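Long-range contacts in ADP-dependent (S)-NAD(P)H-hydrate dehydratase (Enterococcus faecalis, PDB 2R3B), which probably catalyses the ADP-dependent dehydration of (6S)-NAD(P)HX, a hydrated and damaged form of NAD(P)H, so returning the intact cofactor: residues V108-D113 / Q137-Q142; D113-G118 / Q142-D147; Q220-N225 / A258-S263; M228-T233 / V276-I281. All blocks are in the same frame, centred on the assembly; numbering follows the deposited sequence.

Contact 1. Residues V108-D113 / Q137-Q142; sequences VVEQAD and QHQKQQ
The amide nitrogen NE2 of Gln-142 is gripped by two backbone carbonyls at the end of helix 102-111, bonding to Val-109 O at 2.7 Å and, more straightly, to Ala-112 O at 2.8 Å. Both acceptors lie close to the plane of the amide, so its two hydrogens are spent and the group is held against rotation. The same Val-109 O also takes the N-H of Ala-112, whereas OE1 of Gln-142 turns back to receive Gln-139 N at 3.0 Å, so one side chain ties the helix end to its own turn. With CG set anti to the carbonyl carbon (chi1 -67°) and the rest extended, this side chain reaches across to the helix.

Gln-139 repeats the theme one carbonyl further on: its NE2 uses a lone pair of Glu-110 O at 3.0 Å, and its OE1 shares water 1 with the Glu-110 carboxylate. In the conformer given, the extended Gln-137 lays its amide beside Val-109, CD to CG1 3.6 Å, and NE2 bonds to Thr-106 O. Towards the outer side, water 2 links Ala-112 O to Gln-141 NE2, and water 3 joins Asp-113 O to Gln-141 O. Glutamine side chains thus bond to carbonyls at and just beyond the C-terminal end of helix 102-111, where the type I turn 139-142 leads into strand 143-147 of the alpha/beta fold.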
loop_
_atom_site.group_PDB
_atom_site.type_symbol
_atom_site.label_atom_id
_atom_site.label_comp_id
_atom_site.label_asym_id
_atom_site.label_seq_id
_atom_site.Cartn_x
_atom_site.Cartn_y
_atom_site.Cartn_z
ATOM N N VAL B 108 -25.608 -5.898 -9.685
ATOM C CA VAL B 108 -24.963 -6.302 -8.443
ATOM C C VAL B 108 -25.877 -6.104 -7.239
ATOM O O VAL B 108 -25.894 -6.924 -6.316
ATOM C CB VAL B 108 -23.542 -5.687 -8.237
ATOM C CG1 VAL B 108 -22.643 -5.980 -9.454
ATOM C CG2 VAL B 108 -23.569 -4.229 -7.938
ATOM N N VAL B 109 -26.655 -5.040 -7.225
ATOM C CA VAL B 109 -27.625 -4.875 -6.137
ATOM C C VAL B 109 -28.700 -5.978 -6.154
ATOM O O VAL B 109 -29.091 -6.503 -5.104
ATOM C CB VAL B 109 -28.282 -3.474 -6.200
ATOM C CG1 VAL B 109 -29.497 -3.428 -5.298
ATOM C CG2 VAL B 109 -27.245 -2.406 -5.881
ATOM N N GLU B 110 -29.153 -6.354 -7.348
ATOM C CA GLU B 110 -30.175 -7.409 -7.504
ATOM C C GLU B 110 -29.711 -8.764 -6.945
ATOM O O GLU B 110 -30.505 -9.503 -6.365
ATOM C CB GLU B 110 -30.537 -7.559 -8.962
ATOM C CG GLU B 110 -31.809 -8.324 -9.222
ATOM C CD GLU B 110 -31.647 -9.840 -9.196
ATOM O OE1 GLU B 110 -30.509 -10.369 -9.421
ATOM O OE2 GLU B 110 -32.690 -10.534 -8.985
ATOM N N GLN B 111 -28.426 -9.060 -7.102
ATOM C CA GLN B 111 -27.825 -10.300 -6.603
ATOM C C GLN B 111 -27.394 -10.295 -5.126
ATOM O O GLN B 111 -27.031 -11.340 -4.572
ATOM C CB GLN B 111 -26.572 -10.587 -7.389
ATOM C CG GLN B 111 -26.830 -10.905 -8.821
ATOM C CD GLN B 111 -25.541 -11.289 -9.496
ATOM O OE1 GLN B 111 -24.878 -12.262 -9.096
ATOM N NE2 GLN B 111 -25.150 -10.521 -10.508
ATOM N N ALA B 112 -27.381 -9.133 -4.505
ATOM C CA ALA B 112 -26.817 -9.006 -3.159
ATOM C C ALA B 112 -27.664 -9.703 -2.112
ATOM O O ALA B 112 -28.906 -9.689 -2.198
ATOM C CB ALA B 112 -26.671 -7.560 -2.806
ATOM N N ASP B 113 -27.004 -10.267 -1.092
ATOM C CA ASP B 113 -27.698 -10.704 0.112
ATOM C C ASP B 113 -27.832 -9.563 1.123
ATOM O O ASP B 113 -28.785 -9.522 1.871
ATOM C CB ASP B 113 -26.940 -11.888 0.740
ATOM C CG ASP B 113 -26.914 -13.081 -0.156
ATOM O OD1 ASP B 113 -28.013 -13.542 -0.519
ATOM O OD2 ASP B 113 -25.834 -13.587 -0.532
ATOM N N GLN B 137 -35.258 -0.596 -5.646
ATOM C CA GLN B 137 -34.859 -1.946 -6.049
ATOM C C GLN B 137 -34.898 -2.991 -4.929
ATOM O O GLN B 137 -34.911 -4.189 -5.180
ATOM C CB GLN B 137 -33.439 -1.882 -6.628
ATOM C CG GLN B 137 -33.160 -3.032 -7.516
ATOM C CD GLN B 137 -31.753 -3.065 -8.058
ATOM O OE1 GLN B 137 -31.107 -2.020 -8.240
ATOM N NE2 GLN B 137 -31.301 -4.258 -8.395
ATOM N N HIS B 138 -34.891 -2.543 -3.680
ATOM C CA HIS B 138 -34.770 -3.434 -2.516
ATOM C C HIS B 138 -35.776 -4.567 -2.511
ATOM O O HIS B 138 -36.963 -4.335 -2.708
ATOM C CB HIS B 138 -34.917 -2.617 -1.207
ATOM C CG HIS B 138 -34.784 -3.424 0.055
ATOM N ND1 HIS B 138 -35.666 -3.304 1.111
ATOM C CD2 HIS B 138 -33.852 -4.322 0.452
ATOM C CE1 HIS B 138 -35.296 -4.107 2.094
ATOM N NE2 HIS B 138 -34.201 -4.747 1.718
ATOM N N GLN B 139 -35.279 -5.766 -2.220
ATOM C CA GLN B 139 -36.060 -6.995 -2.199
ATOM C C GLN B 139 -36.232 -7.427 -0.780
ATOM O O GLN B 139 -35.350 -7.212 0.079
ATOM C CB GLN B 139 -35.370 -8.116 -2.971
ATOM C CG GLN B 139 -35.178 -7.849 -4.454
ATOM C CD GLN B 139 -34.184 -8.796 -5.052
ATOM O OE1 GLN B 139 -34.386 -9.991 -5.029
ATOM N NE2 GLN B 139 -33.117 -8.276 -5.599
ATOM N N LYS B 140 -37.358 -8.078 -0.532
ATOM C CA LYS B 140 -37.773 -8.358 0.827
ATOM C C LYS B 140 -36.721 -9.135 1.593
ATOM O O LYS B 140 -36.505 -8.877 2.773
ATOM C CB LYS B 140 -39.087 -9.138 0.824
ATOM C CG LYS B 140 -39.734 -9.235 2.185
ATOM C CD LYS B 140 -41.075 -9.961 2.086
ATOM C CE LYS B 140 -41.624 -10.324 3.466
ATOM N NZ LYS B 140 -42.029 -9.108 4.256
ATOM N N GLN B 141 -36.080 -10.086 0.937
ATOM C CA GLN B 141 -35.125 -10.953 1.617
ATOM C C GLN B 141 -33.729 -10.348 1.865
ATOM O O GLN B 141 -32.897 -10.958 2.536
ATOM C CB GLN B 141 -34.962 -12.272 0.882
ATOM C CG GLN B 141 -34.061 -12.255 -0.362
ATOM C CD GLN B 141 -34.662 -11.552 -1.545
ATOM O OE1 GLN B 141 -35.857 -11.233 -1.556
ATOM N NE2 GLN B 141 -33.832 -11.294 -2.564
ATOM N N GLN B 142 -33.471 -9.187 1.292
ATOM C CA GLN B 142 -32.165 -8.549 1.398
ATOM C C GLN B 142 -32.083 -7.676 2.654
ATOM O O GLN B 142 -32.967 -6.876 2.932
ATOM C CB GLN B 142 -31.928 -7.638 0.193
ATOM C CG GLN B 142 -31.777 -8.336 -1.122
ATOM C CD GLN B 142 -31.611 -7.357 -2.239
ATOM O OE1 GLN B 142 -32.372 -6.372 -2.343
ATOM N NE2 GLN B 142 -30.623 -7.619 -3.115
HETATM O O HOH W 1 -33.181 -11.951 -6.645
HETATM O O HOH W 2 -30.925 -11.809 -2.384
HETATM O O HOH W 3 -30.210 -11.692 2.822
#

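Contact 2. Residues D113-G118 / Q142-D147; sequences DVILIG and QWLIID
Backbone bonds come first: Val-114 to Ile-117 pair in parallel with Trp-143 to Ile-146, the short strand axes only 11° apart. Five N-H...O bonds alternate between the strands, among them Ile-145 N to Ile-115 O at 2.7 Å and Ile-117 N to Ile-145 O at 2.9 Å. Ile-145 thus donates to one residue and accepts from the other, at the middle of the ladder. CA-H...O contacts fill the gaps, as from Leu-144 CA to Ile-115 O at 3.3 Å.

Apolar packing divides between the two faces. On one, Leu-116 CD1 meets Ile-145 CG2 at 3.6 Å, and CD1 of Ile-145 reaches Val-114 CG1 at 3.9 Å; helix 233-247 covers this side through Ala-238 and Ile-241. On the other, CD1 of Leu-144, whose CG stands anti to the backbone N (chi1 173°), touches Ile-115 CG2 at 3.6 Å and lies beside Ile-117 CG2; helix 125-137 covers this side, Val-134 on Ile-115 and Leu-144, Leu-131 on Ile-117.

At the C-terminal ends of the strands, Gly-118 CA comes to 3.3 Å from Asp-147 O, at backbone angles that call for glycine, and Asp-147 OD1 bonds to Thr-170 OG1. Strands 114-117 and 143-147 with helix 125-137 between them form a beta-alpha-beta crossover of the ribokinase-like sheet, whose C-terminal edge here brings Asp-147 near Asp-235, a predicted (6S)-NADPHX-binding residue.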
loop_
_atom_site.group_PDB
_atom_site.type_symbol
_atom_site.label_atom_id
_atom_site.label_comp_id
_atom_site.label_asym_id
_atom_site.label_seq_id
_atom_site.Cartn_x
_atom_site.Cartn_y
_atom_site.Cartn_z
ATOM N N ASP B 113 -27.004 -10.267 -1.092
ATOM C CA ASP B 113 -27.698 -10.704 0.112
ATOM C C ASP B 113 -27.832 -9.563 1.123
ATOM O O ASP B 113 -28.785 -9.522 1.871
ATOM C CB ASP B 113 -26.940 -11.888 0.740
ATOM C CG ASP B 113 -26.914 -13.081 -0.156
ATOM O OD1 ASP B 113 -28.013 -13.542 -0.519
ATOM O OD2 ASP B 113 -25.834 -13.587 -0.532
ATOM N N VAL B 114 -26.850 -8.667 1.139
ATOM C CA VAL B 114 -26.726 -7.523 2.076
ATOM C C VAL B 114 -26.257 -6.326 1.277
ATOM O O VAL B 114 -25.325 -6.434 0.472
ATOM C CB VAL B 114 -25.684 -7.834 3.198
ATOM C CG1 VAL B 114 -25.625 -6.670 4.245
ATOM C CG2 VAL B 114 -26.014 -9.193 3.860
ATOM N N ILE B 115 -26.933 -5.200 1.479
ATOM C CA ILE B 115 -26.579 -3.923 0.909
ATOM C C ILE B 115 -26.296 -2.944 2.045
ATOM O O ILE B 115 -27.149 -2.745 2.913
ATOM C CB ILE B 115 -27.769 -3.350 0.110
ATOM C CG1 ILE B 115 -28.207 -4.342 -0.988
ATOM C CG2 ILE B 115 -27.460 -1.941 -0.428
ATOM C CD1 ILE B 115 -29.606 -4.026 -1.477
ATOM N N LEU B 116 -25.122 -2.308 2.004
ATOM C CA LEU B 116 -24.785 -1.189 2.863
ATOM C C LEU B 116 -24.707 0.039 1.984
ATOM O O LEU B 116 -23.973 0.056 0.965
ATOM C CB LEU B 116 -23.431 -1.412 3.551
ATOM C CG LEU B 116 -22.801 -0.193 4.226
ATOM C CD1 LEU B 116 -23.682 0.284 5.416
ATOM C CD2 LEU B 116 -21.375 -0.459 4.690
ATOM N N ILE B 117 -25.475 1.058 2.347
ATOM C CA ILE B 117 -25.412 2.331 1.660
ATOM C C ILE B 117 -25.151 3.475 2.638
ATOM O O ILE B 117 -25.810 3.591 3.689
ATOM C CB ILE B 117 -26.682 2.594 0.799
ATOM C CG1 ILE B 117 -26.498 3.886 -0.045
ATOM C CG2 ILE B 117 -27.952 2.595 1.683
ATOM C CD1 ILE B 117 -27.452 3.974 -1.250
ATOM N N GLY B 118 -24.139 4.285 2.324
ATOM C CA GLY B 118 -23.950 5.541 3.041
ATOM C C GLY B 118 -22.565 6.031 3.412
ATOM O O GLY B 118 -22.374 7.252 3.477
ATOM N N GLN B 142 -33.471 -9.187 1.292
ATOM C CA GLN B 142 -32.165 -8.549 1.398
ATOM C C GLN B 142 -32.083 -7.676 2.654
ATOM O O GLN B 142 -32.967 -6.876 2.932
ATOM C CB GLN B 142 -31.928 -7.638 0.193
ATOM C CG GLN B 142 -31.777 -8.336 -1.122
ATOM C CD GLN B 142 -31.611 -7.357 -2.239
ATOM O OE1 GLN B 142 -32.372 -6.372 -2.343
ATOM N NE2 GLN B 142 -30.623 -7.619 -3.115
ATOM N N TRP B 143 -30.974 -7.776 3.379
ATOM C CA TRP B 143 -30.675 -6.818 4.428
ATOM C C TRP B 143 -30.221 -5.520 3.782
ATOM O O TRP B 143 -29.435 -5.536 2.838
ATOM C CB TRP B 143 -29.568 -7.359 5.325
ATOM C CG TRP B 143 -29.981 -8.508 6.183
ATOM C CD1 TRP B 143 -29.741 -9.817 5.970
ATOM C CD2 TRP B 143 -30.676 -8.417 7.415
ATOM N NE1 TRP B 143 -30.265 -10.560 6.988
ATOM C CE2 TRP B 143 -30.823 -9.718 7.905
ATOM C CE3 TRP B 143 -31.145 -7.348 8.177
ATOM C CZ2 TRP B 143 -31.445 -9.991 9.110
ATOM C CZ3 TRP B 143 -31.771 -7.619 9.378
ATOM C CH2 TRP B 143 -31.911 -8.921 9.830
ATOM N N LEU B 144 -30.693 -4.395 4.305
ATOM C CA LEU B 144 -30.336 -3.086 3.806
ATOM C C LEU B 144 -29.903 -2.238 4.996
ATOM O O LEU B 144 -30.738 -1.919 5.852
ATOM C CB LEU B 144 -31.529 -2.427 3.103
ATOM C CG LEU B 144 -31.384 -0.974 2.653
ATOM C CD1 LEU B 144 -30.164 -0.803 1.736
ATOM C CD2 LEU B 144 -32.637 -0.457 1.941
ATOM N N ILE B 145 -28.628 -1.853 5.042
ATOM C CA ILE B 145 -28.082 -1.024 6.124
ATOM C C ILE B 145 -27.934 0.389 5.590
ATOM O O ILE B 145 -27.291 0.606 4.568
ATOM C CB ILE B 145 -26.733 -1.542 6.598
ATOM C CG1 ILE B 145 -26.830 -3.030 6.945
ATOM C CG2 ILE B 145 -26.208 -0.668 7.776
ATOM C CD1 ILE B 145 -25.473 -3.731 6.861
ATOM N N ILE B 146 -28.577 1.342 6.252
ATOM C CA ILE B 146 -28.593 2.750 5.831
ATOM C C ILE B 146 -27.812 3.509 6.890
ATOM O O ILE B 146 -28.207 3.555 8.045
ATOM C CB ILE B 146 -30.028 3.272 5.727
ATOM C CG1 ILE B 146 -30.813 2.422 4.715
ATOM C CG2 ILE B 146 -30.063 4.777 5.321
ATOM C CD1 ILE B 146 -32.306 2.807 4.579
ATOM N N ASP B 147 -26.712 4.113 6.464
ATOM C CA ASP B 147 -25.681 4.643 7.342
ATOM C C ASP B 147 -25.363 6.075 6.934
ATOM O O ASP B 147 -25.556 6.466 5.786
ATOM C CB ASP B 147 -24.440 3.756 7.194
ATOM C CG ASP B 147 -23.276 4.200 8.049
ATOM O OD1 ASP B 147 -23.443 4.298 9.289
ATOM O OD2 ASP B 147 -22.179 4.453 7.480
#

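Contact 3. Residues Q220-N225 / A258-S263; sequences QNTGGN and AVYLHS
Asn-221 and Ser-263 make the tight part of this contact: in the serine conformer given, ND2 of Asn-221 donates to Ser-263 OG at 2.9 Å, nearly straight at 170° and with the hydroxyl in the amide plane. Ser-263 OG in turn donates to Tyr-260 O, one turn back in its own helix, at 3.0 Å, approaching from above that carbonyl plane. The hydroxyl can thus relay the asparagine amide to the helix backbone. Its position between the backbone N and the carbonyl carbon (chi1 61°) allows both bonds.

Asn-221 points toward the helix. Its amide lies against Val-259, with ND2 3.9 Å from CG1, while OD1 meets the rim of the Tyr-260 ring at CD1, 3.3 Å away; amide and ring planes are turned 80° to each other. Ser-263 CB also packs 3.7 Å from Gly-224 N. Gly-223 lets the chain pass close to Ser-263, while the backbone angles of Gly-224 themselves call for glycine; Gly-223 N is buried without a polar partner.

The outer side is looser. Thr-222, solvent-exposed, comes only to 3.7 Å between its OG1 and Tyr-260 CE1, in the ring plane at the edge. Water 4 bridges Thr-222 OG1 and Tyr-260 OH, and the threonine hydroxyl has a further bond to Leu-23 O. Beyond, Asp-267 of the same helix takes up Gly-224 N and the Asn-225 side chain. The loop from strand 219-220, next to the outermost strand 21-22, towards helix 233-247 is thus packed on helix 252-269 of the ribokinase-like fold.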
loop_
_atom_site.group_PDB
_atom_site.type_symbol
_atom_site.label_atom_id
_atom_site.label_comp_id
_atom_site.label_asym_id
_atom_site.label_seq_id
_atom_site.Cartn_x
_atom_site.Cartn_y
_atom_site.Cartn_z
ATOM N N GLN B 220 -27.784 -3.398 24.825
ATOM C CA GLN B 220 -26.969 -2.291 25.282
ATOM C C GLN B 220 -25.511 -2.690 25.212
ATOM O O GLN B 220 -25.099 -3.595 25.913
ATOM C CB GLN B 220 -27.306 -1.955 26.728
ATOM C CG GLN B 220 -26.454 -0.830 27.283
ATOM C CD GLN B 220 -26.596 0.435 26.477
ATOM O OE1 GLN B 220 -27.653 1.060 26.449
ATOM N NE2 GLN B 220 -25.534 0.812 25.794
ATOM N N ASN B 221 -24.730 -2.027 24.351
ATOM C CA ASN B 221 -23.319 -2.356 24.273
ATOM C C ASN B 221 -22.596 -1.858 25.526
ATOM O O ASN B 221 -22.990 -0.865 26.138
ATOM C CB ASN B 221 -22.685 -1.762 23.030
ATOM C CG ASN B 221 -21.321 -2.325 22.758
ATOM O OD1 ASN B 221 -21.022 -3.484 23.074
ATOM N ND2 ASN B 221 -20.496 -1.535 22.126
ATOM N N THR B 222 -21.558 -2.576 25.924
ATOM C CA THR B 222 -20.856 -2.309 27.158
ATOM C C THR B 222 -19.403 -1.917 26.927
ATOM O O THR B 222 -18.622 -1.839 27.868
ATOM C CB THR B 222 -20.903 -3.534 28.071
ATOM O OG1 THR B 222 -20.417 -4.675 27.384
ATOM C CG2 THR B 222 -22.345 -3.800 28.553
ATOM N N GLY B 223 -19.042 -1.660 25.672
ATOM C CA GLY B 223 -17.666 -1.247 25.333
ATOM C C GLY B 223 -17.678 0.030 24.537
ATOM O O GLY B 223 -18.735 0.591 24.258
ATOM N N GLY B 224 -16.482 0.479 24.163
ATOM C CA GLY B 224 -16.322 1.723 23.433
ATOM C C GLY B 224 -15.436 2.655 24.226
ATOM O O GLY B 224 -15.461 2.667 25.449
ATOM N N ASN B 225 -14.620 3.429 23.545
ATOM C CA ASN B 225 -13.716 4.311 24.236
ATOM C C ASN B 225 -13.380 5.493 23.347
ATOM O O ASN B 225 -13.525 5.397 22.119
ATOM C CB ASN B 225 -12.468 3.559 24.671
ATOM C CG ASN B 225 -11.567 3.226 23.510
ATOM O OD1 ASN B 225 -10.753 4.041 23.093
ATOM N ND2 ASN B 225 -11.723 2.019 22.971
ATOM N N ALA B 258 -21.786 -7.959 15.946
ATOM C CA ALA B 258 -20.964 -7.021 15.184
ATOM C C ALA B 258 -20.593 -5.773 15.992
ATOM O O ALA B 258 -19.426 -5.364 16.052
ATOM C CB ALA B 258 -21.707 -6.632 13.843
ATOM N N VAL B 259 -21.600 -5.146 16.591
ATOM C CA VAL B 259 -21.390 -3.939 17.397
ATOM C C VAL B 259 -20.474 -4.241 18.574
ATOM O O VAL B 259 -19.555 -3.474 18.877
ATOM C CB VAL B 259 -22.762 -3.397 17.879
ATOM C CG1 VAL B 259 -22.620 -2.292 18.990
ATOM C CG2 VAL B 259 -23.561 -2.896 16.692
ATOM N N TYR B 260 -20.692 -5.375 19.242
ATOM C CA TYR B 260 -19.856 -5.746 20.367
ATOM C C TYR B 260 -18.406 -6.015 19.971
ATOM O O TYR B 260 -17.465 -5.580 20.649
ATOM C CB TYR B 260 -20.424 -7.002 21.083
ATOM C CG TYR B 260 -19.647 -7.293 22.355
ATOM C CD1 TYR B 260 -19.833 -6.501 23.509
ATOM C CD2 TYR B 260 -18.677 -8.273 22.392
ATOM C CE1 TYR B 260 -19.087 -6.732 24.661
ATOM C CE2 TYR B 260 -17.929 -8.501 23.552
ATOM C CZ TYR B 260 -18.146 -7.733 24.669
ATOM O OH TYR B 260 -17.393 -7.986 25.804
ATOM N N LEU B 261 -18.211 -6.776 18.904
ATOM C CA LEU B 261 -16.860 -7.119 18.472
ATOM C C LEU B 261 -16.095 -5.875 18.083
ATOM O O LEU B 261 -14.933 -5.736 18.442
ATOM C CB LEU B 261 -16.898 -8.066 17.256
ATOM C CG LEU B 261 -15.557 -8.605 16.767
ATOM C CD1 LEU B 261 -14.804 -9.273 17.907
ATOM C CD2 LEU B 261 -15.775 -9.538 15.532
ATOM N N HIS B 262 -16.732 -4.976 17.338
ATOM C CA HIS B 262 -16.102 -3.699 16.954
ATOM C C HIS B 262 -15.507 -2.953 18.169
ATOM O O HIS B 262 -14.374 -2.532 18.141
ATOM C CB HIS B 262 -17.142 -2.864 16.221
ATOM C CG HIS B 262 -16.737 -1.471 15.869
ATOM N ND1 HIS B 262 -17.237 -0.368 16.538
ATOM C CD2 HIS B 262 -15.982 -0.984 14.848
ATOM C CE1 HIS B 262 -16.764 0.732 15.979
ATOM N NE2 HIS B 262 -16.001 0.389 14.953
ATOM N N SER B 263 -16.304 -2.816 19.225
ATOM C CA SER B 263 -15.846 -2.124 20.431
ATOM C C SER B 263 -14.889 -2.966 21.295
ATOM O O SER B 263 -14.058 -2.398 22.012
ATOM C CB SER B 263 -17.045 -1.644 21.238
ATOM O OG SER B 263 -17.844 -2.728 21.637
HETATM O O HOH W 4 -18.125 -6.110 28.009
#

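Contact 4. Residues M228-T233 / V276-I281; sequences MATGGT and VLPTKI
Val-276 and Met-228, a selenomethionine, meet first, with CB of the valine 4.3 Å from CG of the other. The carbonyl of Val-276 faces Thr-230, whose CG2 lies 3.5 Å from Val-276 O, and it also receives water 5, which donates as well to Thr-233 OG1. Leu-277 turns away and packs on Asn-69 of a neighbouring subunit.

Pro-278 packs its ring against the type II turn 230-233. Its CG sits 3.4 Å from Thr-233 N and 3.5 Å from Gly-232 C, while CD rests at 3.8 Å from Thr-230 CG2. Gly-232 has no side chain to obstruct the ring, and its backbone angles themselves call for glycine. Further along, CD1 of Ile-281 meets CE of Met-228 at 4.0 Å, the two side chains crossing at about a right angle; the bend at the end of the selenomethionine (chi3 68°) turns CE that way.

No direct hydrogen bond spans the segments. Thr-233 OG1 instead donates to Met-228 O at 2.6 Å, closing its own loop. Apolar packing and one water therefore set the loop against helix 278-292, just before the predicted ligand residues Gly-234 and Asp-235.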
loop_
_atom_site.group_PDB
_atom_site.type_symbol
_atom_site.label_atom_id
_atom_site.label_comp_id
_atom_site.label_asym_id
_atom_site.label_seq_id
_atom_site.Cartn_x
_atom_site.Cartn_y
_atom_site.Cartn_z
HETATM N N MSE B 228 -11.357 5.679 19.943
HETATM C CA MSE B 228 -12.029 5.305 18.700
HETATM C C MSE B 228 -12.749 6.490 18.068
HETATM O O MSE B 228 -13.385 6.356 17.036
HETATM C CB MSE B 228 -13.035 4.184 18.992
HETATM C CG MSE B 228 -12.408 2.893 19.454
HETATM SE SE MSE B 228 -13.750 1.655 20.178
HETATM C CE MSE B 228 -14.648 1.316 18.475
ATOM N N ALA B 229 -12.668 7.664 18.701
ATOM C CA ALA B 229 -13.376 8.862 18.232
ATOM C C ALA B 229 -12.554 9.518 17.114
ATOM O O ALA B 229 -11.982 10.605 17.277
ATOM C CB ALA B 229 -13.592 9.837 19.380
ATOM N N THR B 230 -12.505 8.840 15.980
ATOM C CA THR B 230 -11.697 9.294 14.881
ATOM C C THR B 230 -12.415 8.919 13.588
ATOM O O THR B 230 -13.221 7.981 13.552
ATOM C CB THR B 230 -10.262 8.703 14.925
ATOM O OG1 THR B 230 -9.480 9.296 13.877
ATOM C CG2 THR B 230 -10.240 7.193 14.761
ATOM N N GLY B 231 -12.167 9.679 12.533
ATOM C CA GLY B 231 -12.861 9.409 11.262
ATOM C C GLY B 231 -12.621 8.007 10.765
ATOM O O GLY B 231 -11.474 7.575 10.666
ATOM N N GLY B 232 -13.704 7.301 10.418
ATOM C CA GLY B 232 -13.622 5.949 9.868
ATOM C C GLY B 232 -14.123 4.875 10.816
ATOM O O GLY B 232 -14.389 3.760 10.403
ATOM N N THR B 233 -14.194 5.194 12.110
ATOM C CA THR B 233 -14.698 4.205 13.087
ATOM C C THR B 233 -16.093 3.738 12.727
ATOM O O THR B 233 -16.383 2.558 12.768
ATOM C CB THR B 233 -14.637 4.764 14.502
ATOM O OG1 THR B 233 -13.259 4.974 14.828
ATOM C CG2 THR B 233 -15.251 3.783 15.499
ATOM N N VAL B 276 -7.071 4.836 18.036
ATOM C CA VAL B 276 -7.206 3.526 17.431
ATOM C C VAL B 276 -7.562 3.734 15.947
ATOM O O VAL B 276 -8.647 4.162 15.611
ATOM C CB VAL B 276 -8.297 2.699 18.091
ATOM C CG1 VAL B 276 -8.442 1.346 17.378
ATOM C CG2 VAL B 276 -7.966 2.504 19.627
ATOM N N LEU B 277 -6.609 3.480 15.084
ATOM C CA LEU B 277 -6.832 3.615 13.638
ATOM C C LEU B 277 -7.904 2.625 13.249
ATOM O O LEU B 277 -7.783 1.432 13.541
ATOM C CB LEU B 277 -5.552 3.328 12.869
ATOM C CG LEU B 277 -4.366 4.281 12.965
ATOM C CD1 LEU B 277 -3.220 3.714 12.103
ATOM C CD2 LEU B 277 -4.725 5.714 12.581
ATOM N N PRO B 278 -8.976 3.099 12.599
ATOM C CA PRO B 278 -10.069 2.151 12.299
ATOM C C PRO B 278 -9.690 0.923 11.487
ATOM O O PRO B 278 -10.272 -0.171 11.671
ATOM C CB PRO B 278 -11.045 3.021 11.518
ATOM C CG PRO B 278 -10.852 4.343 12.040
ATOM C CD PRO B 278 -9.350 4.462 12.214
ATOM N N THR B 279 -8.739 1.079 10.578
ATOM C CA THR B 279 -8.272 -0.042 9.801
ATOM C C THR B 279 -7.607 -1.116 10.652
ATOM O O THR B 279 -7.635 -2.284 10.267
ATOM C CB THR B 279 -7.326 0.392 8.698
ATOM O OG1 THR B 279 -6.231 1.066 9.283
ATOM C CG2 THR B 279 -8.040 1.343 7.739
ATOM N N LYS B 280 -7.057 -0.751 11.825
ATOM C CA LYS B 280 -6.522 -1.781 12.746
ATOM C C LYS B 280 -7.589 -2.680 13.359
ATOM O O LYS B 280 -7.326 -3.870 13.641
ATOM C CB LYS B 280 -5.701 -1.166 13.880
ATOM C CG LYS B 280 -4.352 -0.717 13.437
ATOM C CD LYS B 280 -3.492 -0.211 14.583
ATOM C CE LYS B 280 -2.995 -1.348 15.500
ATOM N NZ LYS B 280 -1.894 -0.939 16.499
ATOM N N ILE B 281 -8.808 -2.152 13.542
ATOM C CA ILE B 281 -9.902 -2.971 14.013
ATOM C C ILE B 281 -10.222 -3.994 12.941
ATOM O O ILE B 281 -10.311 -5.182 13.208
ATOM C CB ILE B 281 -11.153 -2.160 14.363
ATOM C CG1 ILE B 281 -10.852 -1.220 15.555
ATOM C CG2 ILE B 281 -12.359 -3.101 14.660
ATOM C CD1 ILE B 281 -11.972 -0.174 15.833
HETATM O O HOH W 5 -11.351 3.339 15.874
#

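How the contacts relate
Contact 2 is the core of the set, an almost wholly buried strand pair held by a backbone ladder and aliphatic side chains. Contact 1 adjoins it at the N-terminal ends of the same strands, sharing Asp-113 and Gln-142, but is partly buried and relies on glutamine amides and water. Contacts 3 and 4, centres 13 Å apart, both fasten the loop between strand 219-220 and helix 233-247, against successive helices; His-262 of contact 3 touches Met-228 and Thr-233 of contact 4. Contact 3 is partly open and polar, whereas contact 4 is buried, mainly apolar and flanked by another subunit. Contacts 1 and 4 lie on opposite sides of the chain's centre.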